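Local structure of twin-arginine translocation pathway signal (Rhodoferax ferrireducens, 5IM2) at residues 137-140 with 141-145; 144-147 with 148-152. The protein probably serves as the extracytoplasmic solute-binding component of a TRAP transporter, and holds a benzoate molecule that copurified with it. All coordinates share one frame; numbering follows the deposited sequence.

Both contacts lie on one helix, 138-152, and follow each other along the chain: contact 1 takes in the residue before the helix and its first two turns, contact 2 runs on to its last residue. Their centres are about 10 Å apart, and Ala144 and Cys145 belong to both. Strand 161-167, an outer strand of the five-stranded mixed sheet, borders the helix at both contacts, as do helices 289-301 and 350-367; His364 of the latter joins them, taking Arg143 NE at ND1 and Glu147 OE1 at NE2. The side chain of Ala138 is about 11 Å from the bound benzoic acid. Contact 2 is only partly buried: burial decreases along the helix, the contact centres lying about 11 and 16 Å from the chain's centre.

Contact 1: 137-140 with 141-145; sequences NAEA and TSRAC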
ATOM      1  N   ASN A 137      12.415   3.890   3.728  1.00 14.75           N
ATOM      2  CA  ASN A 137      12.140   3.622   2.313  1.00 16.19           C
ATOM      3  C   ASN A 137      11.274   2.370   2.182  1.00 15.35           C
ATOM      4  O   ASN A 137      11.149   1.578   3.119  1.00 16.64           O
ATOM      5  CB  ASN A 137      13.446   3.469   1.527  1.00 18.61           C
ATOM      6  CG  ASN A 137      14.255   2.317   1.988  1.00 15.64           C
ATOM      7  OD1 ASN A 137      13.953   1.205   1.641  1.00 16.78           O
ATOM      8  ND2 ASN A 137      15.314   2.572   2.782  1.00 22.02           N
ATOM      9  N   ALA A 138      10.626   2.208   1.028  1.00 13.75           N
ATOM     10  CA  ALA A 138       9.661   1.117   0.876  1.00 10.34           C
ATOM     11  C   ALA A 138      10.306  -0.264   0.965  1.00 10.39           C
ATOM     12  O   ALA A 138       9.694  -1.191   1.502  1.00 15.06           O
ATOM     13  CB  ALA A 138       8.899   1.265  -0.437  1.00 14.41           C
ATOM     14  N   GLU A 139      11.516  -0.444   0.415  1.00 12.86           N
ATOM     15  CA  GLU A 139      12.154  -1.756   0.501  1.00 17.93           C
ATOM     16  C   GLU A 139      12.373  -2.153   1.958  1.00 15.84           C
ATOM     17  O   GLU A 139      11.971  -3.239   2.389  1.00 13.05           O
ATOM     18  CB  GLU A 139      13.487  -1.782  -0.254  1.00 15.42           C
ATOM     19  CG  GLU A 139      14.169  -3.125  -0.207  1.00 15.40           C
ATOM     20  CD  GLU A 139      15.544  -3.081  -0.837  1.00 21.70           C
ATOM     21  OE1 GLU A 139      15.953  -1.987  -1.316  1.00 20.98           O
ATOM     22  OE2 GLU A 139      16.230  -4.133  -0.811  1.00 20.60           O
ATOM     23  N   ALA A 140      13.012  -1.280   2.725  1.00 14.13           N
ATOM     24  CA  ALA A 140      13.280  -1.575   4.134  1.00 15.07           C
ATOM     25  C   ALA A 140      11.996  -1.772   4.925  1.00 14.62           C
ATOM     26  O   ALA A 140      11.868  -2.736   5.700  1.00 14.29           O
ATOM     27  CB  ALA A 140      14.144  -0.452   4.715  1.00 14.97           C
ATOM     28  N   THR A 141      11.025  -0.877   4.738  1.00 13.84           N
ATOM     29  CA  THR A 141       9.773  -0.950   5.488  1.00 12.80           C
ATOM     30  C   THR A 141       8.946  -2.170   5.094  1.00 11.71           C
ATOM     31  O   THR A 141       8.220  -2.732   5.929  1.00 13.01           O
ATOM     32  CB  THR A 141       9.007   0.357   5.287  1.00 13.39           C
ATOM     33  OG1 THR A 141       9.883   1.442   5.639  1.00 16.40           O
ATOM     34  CG2 THR A 141       7.788   0.432   6.179  1.00 14.41           C
ATOM     35  N   SER A 142       8.996  -2.564   3.808  1.00 11.69           N
ATOM     36  CA  SER A 142       8.365  -3.814   3.397  1.00 13.99           C
ATOM     37  C   SER A 142       8.991  -5.020   4.085  1.00 15.61           C
ATOM     38  O   SER A 142       8.288  -5.958   4.464  1.00 13.18           O
ATOM     39  CB  SER A 142       8.484  -3.995   1.880  1.00 13.01           C
ATOM     40  OG  SER A 142       7.720  -3.007   1.190  1.00 14.09           O
ATOM     41  N   ARG A 143      10.323  -5.061   4.166  1.00 13.69           N
ATOM     42  CA  ARG A 143      10.963  -6.174   4.859  1.00 13.56           C
ATOM     43  C   ARG A 143      10.520  -6.212   6.313  1.00 14.79           C
ATOM     44  O   ARG A 143      10.240  -7.279   6.863  1.00 15.02           O
ATOM     45  CB  ARG A 143      12.477  -6.042   4.775  1.00 17.30           C
ATOM     46  CG  ARG A 143      13.018  -6.252   3.407  1.00 15.37           C
ATOM     47  CD  ARG A 143      14.500  -5.826   3.304  1.00 16.09           C
ATOM     48  NE  ARG A 143      15.376  -6.608   4.167  1.00 18.58           N
ATOM     49  CZ  ARG A 143      16.062  -7.674   3.783  1.00 23.82           C
ATOM     50  NH1 ARG A 143      15.986  -8.112   2.537  1.00 17.85           N
ATOM     51  NH2 ARG A 143      16.824  -8.319   4.670  1.00 23.36           N
ATOM     52  N   ALA A 144      10.470  -5.048   6.947  1.00 14.41           N
ATOM     53  CA  ALA A 144       9.999  -4.941   8.329  1.00 14.44           C
ATOM     54  C   ALA A 144       8.574  -5.437   8.484  1.00 15.29           C
ATOM     55  O   ALA A 144       8.244  -6.092   9.474  1.00 15.09           O
ATOM     56  CB  ALA A 144      10.115  -3.488   8.802  1.00 12.65           C
ATOM     57  N   CYS A 145       7.708  -5.120   7.519  1.00 13.04           N
ATOM     58  CA  CYS A 145       6.323  -5.578   7.559  1.00 15.47           C
ATOM     59  C   CYS A 145       6.251  -7.097   7.528  1.00 17.11           C
ATOM     60  O   CYS A 145       5.510  -7.711   8.308  1.00 15.72           O
ATOM     61  CB  CYS A 145       5.548  -4.970   6.385  1.00 19.83           C
ATOM     62  SG  CYS A 145       3.764  -5.195   6.473  1.00 20.63           S
TER
HETATM   63  O   HOH W   1      14.858  -6.731   0.154  1.00 24.43           O
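Arg143 reaches back over the first turn of the helix toward Glu139, four residues earlier. Its CB lies 3.5 Å from Ala140 O. With CG beside the backbone N (chi1 -69°), the next carbon passes close to the carbonyl of Glu139, CG to Glu139 O being 3.3 Å. CD lies 3.7 Å from Glu139 O, and the bend about CG-CD (chi3 63°) turns the head group. NE then hydrogen-bonds to His364 ND1, while NH1 meets a water in the guanidinium plane, 3.0 Å from the water oxygen. That water donates to Glu139 OE2, bridging two opposite charges whose nearest atoms, Glu139 OE2 and Arg143 NH1, stay 5.2 Å apart; the other carboxylate oxygen, OE1, forms a salt bridge with Arg297.

Asn137 is the N-cap of helix 138-152. Its OD1 accepts from Ala140 N over 2.9 Å in an almost straight bond (N-H...O 178°), although the donor stands above the amide plane. Two hydroxyl side chains of the next turn fold back on the helix: Thr141 OG1 lies 2.8 Å from Asn137 O, and Ser142 OG lies 2.7 Å from Ala138 O, each hydroxyl donating. Both carbonyls also take the i+4 backbone N-H, so each has two donors; at Ala138 O they arrive from opposite faces of the carbonyl plane. Ser142 OG accepts in turn from Val167 N, a bond that ties this buried turn to strand 161-167.

Contact 2: 144-147 with 148-152; sequences ACWE and YMQTM
Trp146 lays one face of its indole against the aliphatic part of Gln150, a turn further on. Gln150 CG sits 3.3 Å above the ring plane, displaced toward the rim, and its closest ring atom is Trp146 NE1 at 3.4 Å. The two side chains run alongside each other in the same direction. Gln150 turns at chi2 (-74°), which brings CD alongside the benzo rim, 3.8 Å from Trp146 CZ2, with the amide inclined 28° to the ring; only CG lies over the ring face, and CD and the amide sit beyond the rim.

At Glu147 the contact is polar. Thr151 OG1 donates to Glu147 O over 2.8 Å and Thr151 N does so over 3.0 Å, the two approaching from opposite faces of the carbonyl plane. Having OG1 between the backbone N and the carbonyl carbon (chi1 62°) directs the hydroxyl back at this carbonyl near the end of the helix. A water donates to both Glu147 OE2, at 2.6 Å, and Thr151 OG1, at 3.2 Å. The extended Glu147 chain carries its carboxylate to helix 350-367, where OE2 forms a salt bridge with Lys363 and OE1 hydrogen-bonds to His364 NE2.

Tyr148 OH hydrogen-bonds to Arg125 O, and its ring meets Phe129 edge-to-face. Cys145, Trp146 and Met149 all touch Leu165 of strand 161-167, while the indole also packs on Leu289 and Ser292 of helix 289-301.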
ATOM      1  N   ALA A 144      10.470  -5.048   6.947  1.00 14.41           N
ATOM      2  CA  ALA A 144       9.999  -4.941   8.329  1.00 14.44           C
ATOM      3  C   ALA A 144       8.574  -5.437   8.484  1.00 15.29           C
ATOM      4  O   ALA A 144       8.244  -6.092   9.474  1.00 15.09           O
ATOM      5  CB  ALA A 144      10.115  -3.488   8.802  1.00 12.65           C
ATOM      6  N   CYS A 145       7.708  -5.120   7.519  1.00 13.04           N
ATOM      7  CA  CYS A 145       6.323  -5.578   7.559  1.00 15.47           C
ATOM      8  C   CYS A 145       6.251  -7.097   7.528  1.00 17.11           C
ATOM      9  O   CYS A 145       5.510  -7.711   8.308  1.00 15.72           O
ATOM     10  CB  CYS A 145       5.548  -4.970   6.385  1.00 19.83           C
ATOM     11  SG  CYS A 145       3.764  -5.195   6.473  1.00 20.63           S
ATOM     12  N   TRP A 146       7.020  -7.725   6.638  1.00 16.21           N
ATOM     13  CA  TRP A 146       7.038  -9.187   6.584  1.00 15.15           C
ATOM     14  C   TRP A 146       7.396  -9.788   7.946  1.00 17.23           C
ATOM     15  O   TRP A 146       6.661 -10.637   8.491  1.00 17.33           O
ATOM     16  CB  TRP A 146       8.018  -9.692   5.517  1.00 18.63           C
ATOM     17  CG  TRP A 146       8.095 -11.187   5.607  1.00 17.83           C
ATOM     18  CD1 TRP A 146       9.019 -11.941   6.307  1.00 17.11           C
ATOM     19  CD2 TRP A 146       7.180 -12.123   5.034  1.00 17.11           C
ATOM     20  NE1 TRP A 146       8.737 -13.278   6.176  1.00 19.45           N
ATOM     21  CE2 TRP A 146       7.607 -13.419   5.412  1.00 18.56           C
ATOM     22  CE3 TRP A 146       6.056 -12.002   4.215  1.00 19.51           C
ATOM     23  CZ2 TRP A 146       6.936 -14.555   5.023  1.00 22.99           C
ATOM     24  CZ3 TRP A 146       5.394 -13.149   3.826  1.00 18.25           C
ATOM     25  CH2 TRP A 146       5.841 -14.402   4.216  1.00 19.98           C
ATOM     26  N   GLU A 147       8.517  -9.342   8.513  1.00 15.55           N
ATOM     27  CA  GLU A 147       9.005  -9.903   9.770  1.00 14.88           C
ATOM     28  C   GLU A 147       8.048  -9.622  10.921  1.00 17.63           C
ATOM     29  O   GLU A 147       7.781 -10.504  11.746  1.00 20.91           O
ATOM     30  CB  GLU A 147      10.399  -9.369  10.091  1.00 14.56           C
ATOM     31  CG  GLU A 147      10.941  -9.963  11.378  1.00 23.59           C
ATOM     32  CD  GLU A 147      12.417  -9.672  11.655  1.00 34.18           C
ATOM     33  OE1 GLU A 147      13.128  -9.108  10.801  1.00 27.86           O
ATOM     34  OE2 GLU A 147      12.865 -10.026  12.759  1.00 27.67           O
ATOM     35  N   TYR A 148       7.485  -8.419  10.962  1.00 13.33           N
ATOM     36  CA  TYR A 148       6.468  -8.082  11.964  1.00 14.45           C
ATOM     37  C   TYR A 148       5.282  -9.050  11.931  1.00 19.81           C
ATOM     38  O   TYR A 148       4.843  -9.565  12.967  1.00 17.69           O
ATOM     39  CB  TYR A 148       6.002  -6.644  11.723  1.00 15.31           C
ATOM     40  CG  TYR A 148       4.871  -6.105  12.581  1.00 15.12           C
ATOM     41  CD1 TYR A 148       3.558  -6.277  12.178  1.00 18.42           C
ATOM     42  CD2 TYR A 148       5.113  -5.380  13.724  1.00 18.40           C
ATOM     43  CE1 TYR A 148       2.481  -5.764  12.917  1.00 15.72           C
ATOM     44  CE2 TYR A 148       4.044  -4.844  14.480  1.00 15.25           C
ATOM     45  CZ  TYR A 148       2.730  -5.032  14.039  1.00 17.13           C
ATOM     46  OH  TYR A 148       1.645  -4.513  14.714  1.00 17.28           O
ATOM     47  N   MET A 149       4.702  -9.279  10.759  1.00 16.76           N
ATOM     48  CA  MET A 149       3.512 -10.119  10.744  1.00 18.88           C
ATOM     49  C   MET A 149       3.871 -11.555  11.096  1.00 19.38           C
ATOM     50  O   MET A 149       3.123 -12.238  11.809  1.00 21.77           O
ATOM     51  CB  MET A 149       2.817 -10.037   9.386  1.00 21.64           C
ATOM     52  CG  MET A 149       2.282  -8.647   9.089  1.00 23.54           C
ATOM     53  SD  MET A 149       1.135  -7.943  10.343  1.00 25.49           S
ATOM     54  CE  MET A 149      -0.250  -9.070  10.275  1.00 29.65           C
ATOM     55  N   GLN A 150       5.038 -12.009  10.640  1.00 19.98           N
ATOM     56  CA  GLN A 150       5.442 -13.389  10.851  1.00 25.62           C
ATOM     57  C   GLN A 150       5.679 -13.674  12.318  1.00 27.68           C
ATOM     58  O   GLN A 150       5.394 -14.776  12.792  1.00 23.32           O
ATOM     59  CB  GLN A 150       6.718 -13.680  10.064  1.00 33.70           C
ATOM     60  CG  GLN A 150       6.477 -14.087   8.652  1.00 62.45           C
ATOM     61  CD  GLN A 150       5.937 -15.491   8.549  1.00 86.07           C
ATOM     62  OE1 GLN A 150       4.732 -15.696   8.386  1.00101.55           O
ATOM     63  NE2 GLN A 150       6.829 -16.471   8.643  1.00 87.95           N
ATOM     64  N   THR A 151       6.232 -12.711  13.044  1.00 19.26           N
ATOM     65  CA  THR A 151       6.675 -12.965  14.410  1.00 23.73           C
ATOM     66  C   THR A 151       5.677 -12.474  15.441  1.00 23.28           C
ATOM     67  O   THR A 151       5.527 -13.103  16.488  1.00 26.79           O
ATOM     68  CB  THR A 151       8.044 -12.322  14.663  1.00 24.81           C
ATOM     69  OG1 THR A 151       7.961 -10.901  14.510  1.00 32.49           O
ATOM     70  CG2 THR A 151       9.059 -12.857  13.682  1.00 24.25           C
ATOM     71  N   MET A 152       4.937 -11.414  15.127  1.00 24.23           N
ATOM     72  CA  MET A 152       4.079 -10.728  16.082  1.00 21.51           C
ATOM     73  C   MET A 152       2.591 -10.975  15.891  1.00 27.32           C
ATOM     74  O   MET A 152       1.833 -10.840  16.847  1.00 28.23           O
ATOM     75  CB  MET A 152       4.276  -9.208  15.980  1.00 20.26           C
ATOM     76  CG  MET A 152       5.737  -8.705  16.071  1.00 20.43           C
ATOM     77  SD  MET A 152       6.524  -9.268  17.602  1.00 25.90           S
ATOM     78  CE  MET A 152       5.656  -8.205  18.760  1.00 20.85           C
TER
HETATM   79  O   HOH W   2      11.119 -10.677  14.630  1.00 61.87           O